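Local coordinates for putative alpha-L-fucosidase (PDB 3EYP), which probably hydrolyses alpha-L-fucosides, releasing L-fucose from the ends of glycans, at residues Gly169-Tyr182 and Val193-Asp205. Residues are numbered along the deposited sequence; the frame is centred on the assembly and turned at random.
Sequences GADELTTPVYRHWY and VIFGTKNSYPFAD
Phe-203 lays its ring against that of Tyr-182 in an offset stack, the centroids 4.7 Å apart and the planes 27° from parallel. Tyr-182 CB sits over the same face, while Phe-203 CZ lies 3.6 Å from Arg-179 CB; a flat, apolar ring suits a place between the Tyr-182 side chain and the backbone and CB of Arg-179. Replacing Phe-203 with an alanine would remove the ring and is likely to leave Tyr-182 without its stacking partner and open a gap beside Arg-179. Ile-194 CD1 meets the edge of Tyr-182 near the ring plane. One turn earlier, Ser-200, small enough to come close, places CB over the face of Tyr-178, 3.7 Å from the ring centroid. Asn-199 ND2 donates to Leu-173 O (2.7 Å, 165° at the hydrogen), and Thr-175 OG1, set beside its own backbone N (chi1 -61°), donates to Asn-199 O in the carbonyl plane. Two waters link Tyr-178 OH to Asn-199 N and Thr-197 OG1, which also bonds to Trp-165 O. The extended Lys-198 places NZ 3.0 Å from Asp-171 OD1, a salt bridge; NZ also donates to Gly-167 O. The loops after strands 162-164 and 193-195 are thus joined along helix 175-188, a beta-alpha-beta unit of the TIM-barrel-like fold.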
ATOM      1  N   GLY A 169       5.351  11.807 -16.658  1.00 42.40           N
ATOM      2  CA  GLY A 169       5.955  11.962 -17.975  1.00 43.41           C
ATOM      3  C   GLY A 169       5.953  10.824 -18.952  1.00 43.28           C
ATOM      4  O   GLY A 169       6.644  10.901 -19.956  1.00 43.91           O
ATOM      5  N   ALA A 170       5.159   9.786 -18.685  1.00 43.29           N
ATOM      6  CA  ALA A 170       5.191   8.530 -19.452  1.00 43.64           C
ATOM      7  C   ALA A 170       4.205   8.443 -20.622  1.00 44.90           C
ATOM      8  O   ALA A 170       3.928   7.393 -21.153  1.00 45.22           O
ATOM      9  CB  ALA A 170       4.973   7.307 -18.506  1.00 43.75           C
ATOM     10  N   ASP A 171       3.712   9.580 -21.035  1.00 46.69           N
ATOM     11  CA  ASP A 171       2.584   9.624 -21.981  1.00 48.92           C
ATOM     12  C   ASP A 171       2.936   9.139 -23.378  1.00 48.57           C
ATOM     13  O   ASP A 171       2.082   8.651 -24.098  1.00 49.08           O
ATOM     14  CB  ASP A 171       2.026  11.044 -21.992  1.00 48.99           C
ATOM     15  CG  ASP A 171       2.043  11.656 -20.596  1.00 56.27           C
ATOM     16  OD1 ASP A 171       0.989  11.444 -19.929  1.00 57.60           O
ATOM     17  OD2 ASP A 171       3.135  12.270 -20.158  1.00 59.36           O
ATOM     18  N   GLU A 172       4.213   9.200 -23.722  1.00 49.25           N
ATOM     19  CA  GLU A 172       4.672   8.782 -25.059  1.00 49.26           C
ATOM     20  C   GLU A 172       4.756   7.263 -25.135  1.00 48.87           C
ATOM     21  O   GLU A 172       4.828   6.665 -26.223  1.00 50.01           O
ATOM     22  CB  GLU A 172       6.062   9.363 -25.433  1.00 49.74           C
ATOM     23  CG  GLU A 172       6.217  10.877 -25.393  1.00 52.57           C
ATOM     24  CD  GLU A 172       7.684  11.340 -25.706  1.00 58.46           C
ATOM     25  OE1 GLU A 172       8.563  10.461 -26.007  1.00 59.97           O
ATOM     26  OE2 GLU A 172       7.931  12.577 -25.662  1.00 61.58           O
ATOM     27  N   LEU A 173       4.799   6.633 -23.975  1.00 47.74           N
ATOM     28  CA  LEU A 173       4.973   5.187 -23.900  1.00 46.60           C
ATOM     29  C   LEU A 173       3.626   4.481 -24.161  1.00 46.76           C
ATOM     30  O   LEU A 173       2.619   4.747 -23.516  1.00 47.21           O
ATOM     31  CB  LEU A 173       5.548   4.788 -22.546  1.00 46.94           C
ATOM     32  CG  LEU A 173       6.850   5.503 -22.210  1.00 47.00           C
ATOM     33  CD1 LEU A 173       7.307   5.065 -20.809  1.00 49.72           C
ATOM     34  CD2 LEU A 173       7.879   5.109 -23.248  1.00 46.54           C
ATOM     35  N   THR A 174       3.634   3.623 -25.160  1.00 45.73           N
ATOM     36  CA  THR A 174       2.416   2.975 -25.639  1.00 45.62           C
ATOM     37  C   THR A 174       2.187   1.646 -25.014  1.00 43.93           C
ATOM     38  O   THR A 174       3.089   1.025 -24.482  1.00 42.97           O
ATOM     39  CB  THR A 174       2.477   2.709 -27.152  1.00 45.76           C
ATOM     40  OG1 THR A 174       3.557   1.829 -27.437  1.00 45.83           O
ATOM     41  CG2 THR A 174       2.661   3.976 -27.918  1.00 46.66           C
ATOM     42  N   THR A 175       0.971   1.138 -25.194  1.00 43.25           N
ATOM     43  CA  THR A 175       0.615  -0.121 -24.529  1.00 42.10           C
ATOM     44  C   THR A 175       1.530  -1.261 -24.958  1.00 42.24           C
ATOM     45  O   THR A 175       1.988  -2.043 -24.123  1.00 42.16           O
ATOM     46  CB  THR A 175      -0.914  -0.464 -24.674  1.00 42.09           C
ATOM     47  OG1 THR A 175      -1.603   0.584 -24.061  1.00 40.46           O
ATOM     48  CG2 THR A 175      -1.337  -1.681 -23.889  1.00 40.72           C
ATOM     49  N   PRO A 176       1.824  -1.364 -26.265  1.00 42.70           N
ATOM     50  CA  PRO A 176       2.674  -2.475 -26.714  1.00 43.27           C
ATOM     51  C   PRO A 176       4.114  -2.447 -26.168  1.00 43.40           C
ATOM     52  O   PRO A 176       4.730  -3.484 -26.023  1.00 45.73           O
ATOM     53  CB  PRO A 176       2.673  -2.315 -28.245  1.00 43.88           C
ATOM     54  CG  PRO A 176       1.308  -1.663 -28.549  1.00 42.90           C
ATOM     55  CD  PRO A 176       1.185  -0.665 -27.394  1.00 42.63           C
ATOM     56  N   VAL A 177       4.603  -1.267 -25.880  1.00 43.42           N
ATOM     57  CA  VAL A 177       5.893  -1.088 -25.162  1.00 43.71           C
ATOM     58  C   VAL A 177       5.855  -1.724 -23.754  1.00 43.32           C
ATOM     59  O   VAL A 177       6.683  -2.555 -23.393  1.00 43.62           O
ATOM     60  CB  VAL A 177       6.248   0.404 -25.008  1.00 43.75           C
ATOM     61  CG1 VAL A 177       7.418   0.633 -23.990  1.00 43.41           C
ATOM     62  CG2 VAL A 177       6.587   1.028 -26.360  1.00 43.25           C
ATOM     63  N   TYR A 178       4.852  -1.343 -22.988  1.00 42.74           N
ATOM     64  CA  TYR A 178       4.664  -1.916 -21.654  1.00 42.45           C
ATOM     65  C   TYR A 178       4.441  -3.441 -21.739  1.00 43.16           C
ATOM     66  O   TYR A 178       4.830  -4.198 -20.820  1.00 43.53           O
ATOM     67  CB  TYR A 178       3.499  -1.242 -20.896  1.00 42.66           C
ATOM     68  CG  TYR A 178       3.748   0.138 -20.404  1.00 40.84           C
ATOM     69  CD1 TYR A 178       4.404   0.366 -19.195  1.00 40.69           C
ATOM     70  CD2 TYR A 178       3.229   1.249 -21.100  1.00 41.97           C
ATOM     71  CE1 TYR A 178       4.572   1.683 -18.692  1.00 40.77           C
ATOM     72  CE2 TYR A 178       3.457   2.516 -20.659  1.00 43.55           C
ATOM     73  CZ  TYR A 178       4.115   2.746 -19.449  1.00 42.79           C
ATOM     74  OH  TYR A 178       4.267   4.038 -19.001  1.00 43.34           O
ATOM     75  N   ARG A 179       3.848  -3.913 -22.845  1.00 44.58           N
ATOM     76  CA  ARG A 179       3.645  -5.378 -23.009  1.00 44.07           C
ATOM     77  C   ARG A 179       4.970  -6.121 -22.993  1.00 45.41           C
ATOM     78  O   ARG A 179       5.150  -7.133 -22.303  1.00 46.54           O
ATOM     79  CB  ARG A 179       2.923  -5.737 -24.303  1.00 42.93           C
ATOM     80  CG  ARG A 179       2.457  -7.211 -24.370  1.00 43.55           C
ATOM     81  CD  ARG A 179       1.650  -7.486 -25.648  1.00 46.06           C
ATOM     82  NE  ARG A 179       2.413  -7.324 -26.891  1.00 45.39           N
ATOM     83  CZ  ARG A 179       2.212  -6.429 -27.867  1.00 52.54           C
ATOM     84  NH1 ARG A 179       3.011  -6.456 -28.981  1.00 53.74           N
ATOM     85  NH2 ARG A 179       1.225  -5.568 -27.809  1.00 51.38           N
ATOM     86  N   HIS A 180       5.843  -5.633 -23.854  1.00 44.77           N
ATOM     87  CA  HIS A 180       7.202  -6.142 -23.977  1.00 46.28           C
ATOM     88  C   HIS A 180       7.835  -6.248 -22.590  1.00 44.52           C
ATOM     89  O   HIS A 180       8.393  -7.280 -22.209  1.00 44.30           O
ATOM     90  CB  HIS A 180       8.017  -5.251 -24.938  1.00 47.18           C
ATOM     91  CG  HIS A 180       9.361  -5.798 -25.298  1.00 53.99           C
ATOM     92  ND1 HIS A 180       9.534  -7.036 -25.889  1.00 62.12           N
ATOM     93  CD2 HIS A 180      10.597  -5.247 -25.202  1.00 59.06           C
ATOM     94  CE1 HIS A 180      10.828  -7.234 -26.105  1.00 61.90           C
ATOM     95  NE2 HIS A 180      11.492  -6.164 -25.695  1.00 59.08           N
ATOM     96  N   TRP A 181       7.658  -5.201 -21.810  1.00 43.51           N
ATOM     97  CA  TRP A 181       8.194  -5.179 -20.427  1.00 42.23           C
ATOM     98  C   TRP A 181       7.502  -6.123 -19.449  1.00 42.77           C
ATOM     99  O   TRP A 181       8.128  -6.856 -18.670  1.00 42.83           O
ATOM    100  CB  TRP A 181       8.206  -3.782 -19.867  1.00 42.11           C
ATOM    101  CG  TRP A 181       8.991  -2.793 -20.671  1.00 41.00           C
ATOM    102  CD1 TRP A 181       9.933  -3.044 -21.607  1.00 42.32           C
ATOM    103  CD2 TRP A 181       8.853  -1.371 -20.603  1.00 37.38           C
ATOM    104  NE1 TRP A 181      10.422  -1.851 -22.137  1.00 38.81           N
ATOM    105  CE2 TRP A 181       9.751  -0.812 -21.539  1.00 40.75           C
ATOM    106  CE3 TRP A 181       8.043  -0.523 -19.869  1.00 38.29           C
ATOM    107  CZ2 TRP A 181       9.894   0.556 -21.710  1.00 39.56           C
ATOM    108  CZ3 TRP A 181       8.207   0.878 -20.034  1.00 39.67           C
ATOM    109  CH2 TRP A 181       9.102   1.385 -20.956  1.00 39.98           C
ATOM    110  N   TYR A 182       6.202  -6.122 -19.525  1.00 42.61           N
ATOM    111  CA  TYR A 182       5.364  -7.002 -18.690  1.00 44.50           C
ATOM    112  C   TYR A 182       5.702  -8.490 -18.853  1.00 44.35           C
ATOM    113  O   TYR A 182       5.788  -9.227 -17.880  1.00 45.23           O
ATOM    114  CB  TYR A 182       3.906  -6.773 -19.060  1.00 44.67           C
ATOM    115  CG  TYR A 182       2.976  -7.850 -18.647  1.00 49.34           C
ATOM    116  CD1 TYR A 182       2.551  -7.938 -17.334  1.00 51.72           C
ATOM    117  CD2 TYR A 182       2.460  -8.744 -19.587  1.00 53.45           C
ATOM    118  CE1 TYR A 182       1.652  -8.883 -16.961  1.00 56.97           C
ATOM    119  CE2 TYR A 182       1.573  -9.689 -19.234  1.00 56.34           C
ATOM    120  CZ  TYR A 182       1.160  -9.768 -17.914  1.00 59.76           C
ATOM    121  OH  TYR A 182       0.259 -10.744 -17.537  1.00 64.95           O
ATOM    122  N   VAL A 193       4.258  -8.221  -8.253  1.00 41.58           N
ATOM    123  CA  VAL A 193       3.095  -7.313  -8.378  1.00 40.76           C
ATOM    124  C   VAL A 193       3.534  -6.091  -9.139  1.00 40.65           C
ATOM    125  O   VAL A 193       4.568  -5.468  -8.849  1.00 40.05           O
ATOM    126  CB  VAL A 193       2.611  -6.838  -6.983  1.00 42.00           C
ATOM    127  CG1 VAL A 193       1.611  -5.761  -7.112  1.00 41.13           C
ATOM    128  CG2 VAL A 193       2.051  -7.961  -6.143  1.00 42.71           C
ATOM    129  N   ILE A 194       2.752  -5.753 -10.144  1.00 40.24           N
ATOM    130  CA  ILE A 194       2.995  -4.556 -10.945  1.00 39.92           C
ATOM    131  C   ILE A 194       2.089  -3.368 -10.597  1.00 38.52           C
ATOM    132  O   ILE A 194       0.859  -3.471 -10.688  1.00 38.93           O
ATOM    133  CB  ILE A 194       2.892  -4.857 -12.414  1.00 38.71           C
ATOM    134  CG1 ILE A 194       3.966  -5.872 -12.834  1.00 40.59           C
ATOM    135  CG2 ILE A 194       2.970  -3.546 -13.230  1.00 38.75           C
ATOM    136  CD1 ILE A 194       3.705  -6.418 -14.276  1.00 40.19           C
ATOM    137  N   PHE A 195       2.726  -2.287 -10.146  1.00 38.47           N
ATOM    138  CA  PHE A 195       2.029  -0.971  -9.961  1.00 38.99           C
ATOM    139  C   PHE A 195       2.101  -0.342 -11.330  1.00 40.46           C
ATOM    140  O   PHE A 195       3.185  -0.001 -11.818  1.00 38.52           O
ATOM    141  CB  PHE A 195       2.691  -0.077  -8.913  1.00 37.65           C
ATOM    142  CG  PHE A 195       2.079   1.282  -8.799  1.00 38.10           C
ATOM    143  CD1 PHE A 195       1.078   1.548  -7.848  1.00 37.03           C
ATOM    144  CD2 PHE A 195       2.509   2.314  -9.610  1.00 38.16           C
ATOM    145  CE1 PHE A 195       0.497   2.821  -7.731  1.00 38.34           C
ATOM    146  CE2 PHE A 195       1.945   3.625  -9.480  1.00 39.28           C
ATOM    147  CZ  PHE A 195       0.942   3.860  -8.552  1.00 37.21           C
ATOM    148  N   GLY A 196       0.931  -0.205 -11.960  1.00 41.00           N
ATOM    149  CA  GLY A 196       0.859   0.281 -13.351  1.00 42.55           C
ATOM    150  C   GLY A 196      -0.014   1.509 -13.501  1.00 42.85           C
ATOM    151  O   GLY A 196      -1.033   1.681 -12.835  1.00 44.40           O
ATOM    152  N   THR A 197       0.451   2.382 -14.353  1.00 43.32           N
ATOM    153  CA  THR A 197      -0.211   3.644 -14.624  1.00 43.23           C
ATOM    154  C   THR A 197      -0.344   3.817 -16.126  1.00 43.27           C
ATOM    155  O   THR A 197       0.381   3.225 -16.933  1.00 43.50           O
ATOM    156  CB  THR A 197       0.628   4.791 -14.096  1.00 44.38           C
ATOM    157  OG1 THR A 197       1.993   4.614 -14.569  1.00 46.58           O
ATOM    158  CG2 THR A 197       0.565   4.841 -12.545  1.00 42.84           C
ATOM    159  N   LYS A 198      -1.303   4.638 -16.468  1.00 44.06           N
ATOM    160  CA  LYS A 198      -1.497   5.086 -17.844  1.00 43.78           C
ATOM    161  C   LYS A 198      -1.554   3.919 -18.814  1.00 43.75           C
ATOM    162  O   LYS A 198      -2.419   2.997 -18.673  1.00 43.60           O
ATOM    163  CB  LYS A 198      -0.461   6.167 -18.172  1.00 44.23           C
ATOM    164  CG  LYS A 198      -0.825   7.498 -17.559  1.00 45.98           C
ATOM    165  CD  LYS A 198       0.312   8.566 -17.644  1.00 46.19           C
ATOM    166  CE  LYS A 198       0.033   9.782 -16.843  1.00 47.69           C
ATOM    167  NZ  LYS A 198       1.173  10.714 -16.990  1.00 43.99           N
ATOM    168  N   ASN A 199      -0.669   3.904 -19.816  1.00 42.97           N
ATOM    169  CA  ASN A 199      -0.830   2.912 -20.890  1.00 43.35           C
ATOM    170  C   ASN A 199      -0.469   1.486 -20.542  1.00 41.97           C
ATOM    171  O   ASN A 199      -0.649   0.598 -21.342  1.00 43.71           O
ATOM    172  CB  ASN A 199      -0.174   3.369 -22.196  1.00 44.50           C
ATOM    173  CG  ASN A 199      -0.810   4.647 -22.721  1.00 47.01           C
ATOM    174  OD1 ASN A 199      -2.045   4.804 -22.669  1.00 45.28           O
ATOM    175  ND2 ASN A 199       0.027   5.587 -23.195  1.00 44.97           N
ATOM    176  N   SER A 200      -0.035   1.289 -19.305  1.00 41.96           N
ATOM    177  CA  SER A 200       0.256  -0.077 -18.771  1.00 42.48           C
ATOM    178  C   SER A 200      -0.952  -0.747 -18.172  1.00 42.02           C
ATOM    179  O   SER A 200      -0.843  -1.835 -17.598  1.00 41.51           O
ATOM    180  CB  SER A 200       1.328  -0.045 -17.690  1.00 41.93           C
ATOM    181  OG  SER A 200       0.888   0.641 -16.507  1.00 40.80           O
ATOM    182  N   TYR A 201      -2.083  -0.049 -18.270  1.00 41.79           N
ATOM    183  CA  TYR A 201      -3.336  -0.449 -17.576  1.00 43.40           C
ATOM    184  C   TYR A 201      -3.746  -1.921 -17.695  1.00 43.71           C
ATOM    185  O   TYR A 201      -4.233  -2.480 -16.732  1.00 45.28           O
ATOM    186  CB  TYR A 201      -4.529   0.485 -17.912  1.00 43.02           C
ATOM    187  CG  TYR A 201      -4.959   0.360 -19.340  1.00 42.88           C
ATOM    188  CD1 TYR A 201      -5.948  -0.547 -19.705  1.00 42.18           C
ATOM    189  CD2 TYR A 201      -4.317   1.052 -20.341  1.00 45.03           C
ATOM    190  CE1 TYR A 201      -6.324  -0.689 -20.995  1.00 45.14           C
ATOM    191  CE2 TYR A 201      -4.699   0.914 -21.669  1.00 46.03           C
ATOM    192  CZ  TYR A 201      -5.708   0.045 -21.983  1.00 47.17           C
ATOM    193  OH  TYR A 201      -6.085  -0.113 -23.309  1.00 48.20           O
ATOM    194  N   PRO A 202      -3.458  -2.588 -18.816  1.00 44.17           N
ATOM    195  CA  PRO A 202      -3.872  -3.983 -18.869  1.00 43.57           C
ATOM    196  C   PRO A 202      -2.987  -4.932 -18.114  1.00 43.69           C
ATOM    197  O   PRO A 202      -3.309  -6.108 -17.989  1.00 41.73           O
ATOM    198  CB  PRO A 202      -3.769  -4.342 -20.355  1.00 44.83           C
ATOM    199  CG  PRO A 202      -3.193  -3.228 -21.036  1.00 44.32           C
ATOM    200  CD  PRO A 202      -3.053  -2.061 -20.126  1.00 43.09           C
ATOM    201  N   PHE A 203      -1.857  -4.409 -17.640  1.00 42.85           N
ATOM    202  CA  PHE A 203      -0.861  -5.220 -16.998  1.00 42.81           C
ATOM    203  C   PHE A 203      -0.759  -4.972 -15.492  1.00 43.60           C
ATOM    204  O   PHE A 203      -0.056  -5.662 -14.756  1.00 43.93           O
ATOM    205  CB  PHE A 203       0.478  -4.995 -17.683  1.00 43.56           C
ATOM    206  CG  PHE A 203       0.389  -5.057 -19.170  1.00 43.95           C
ATOM    207  CD1 PHE A 203      -0.005  -6.243 -19.789  1.00 43.41           C
ATOM    208  CD2 PHE A 203       0.701  -3.966 -19.955  1.00 41.65           C
ATOM    209  CE1 PHE A 203      -0.047  -6.325 -21.178  1.00 46.53           C
ATOM    210  CE2 PHE A 203       0.614  -4.036 -21.351  1.00 44.26           C
ATOM    211  CZ  PHE A 203       0.234  -5.206 -21.950  1.00 44.00           C
ATOM    212  N   ALA A 204      -1.436  -3.941 -15.054  1.00 42.37           N
ATOM    213  CA  ALA A 204      -1.361  -3.522 -13.661  1.00 42.43           C
ATOM    214  C   ALA A 204      -2.028  -4.547 -12.764  1.00 41.56           C
ATOM    215  O   ALA A 204      -3.125  -5.046 -13.071  1.00 42.07           O
ATOM    216  CB  ALA A 204      -2.078  -2.147 -13.509  1.00 42.43           C
ATOM    217  N   ASP A 205      -1.382  -4.811 -11.646  1.00 40.77           N
ATOM    218  CA  ASP A 205      -1.937  -5.595 -10.541  1.00 40.66           C
ATOM    219  C   ASP A 205      -2.607  -4.662  -9.550  1.00 38.90           C
ATOM    220  O   ASP A 205      -3.641  -4.985  -8.937  1.00 38.19           O
ATOM    221  CB  ASP A 205      -0.867  -6.426  -9.853  1.00 40.44           C
ATOM    222  CG  ASP A 205      -0.353  -7.521 -10.736  1.00 43.50           C
ATOM    223  OD1 ASP A 205      -1.152  -8.304 -11.283  1.00 42.03           O
ATOM    224  OD2 ASP A 205       0.851  -7.605 -10.861  1.00 41.46           O
TER
HETATM  225  O   HOH W   1       1.936   5.512 -20.339  1.00 50.52           O
HETATM  226  O   HOH W   2       4.286   4.459 -16.395  1.00 53.59           O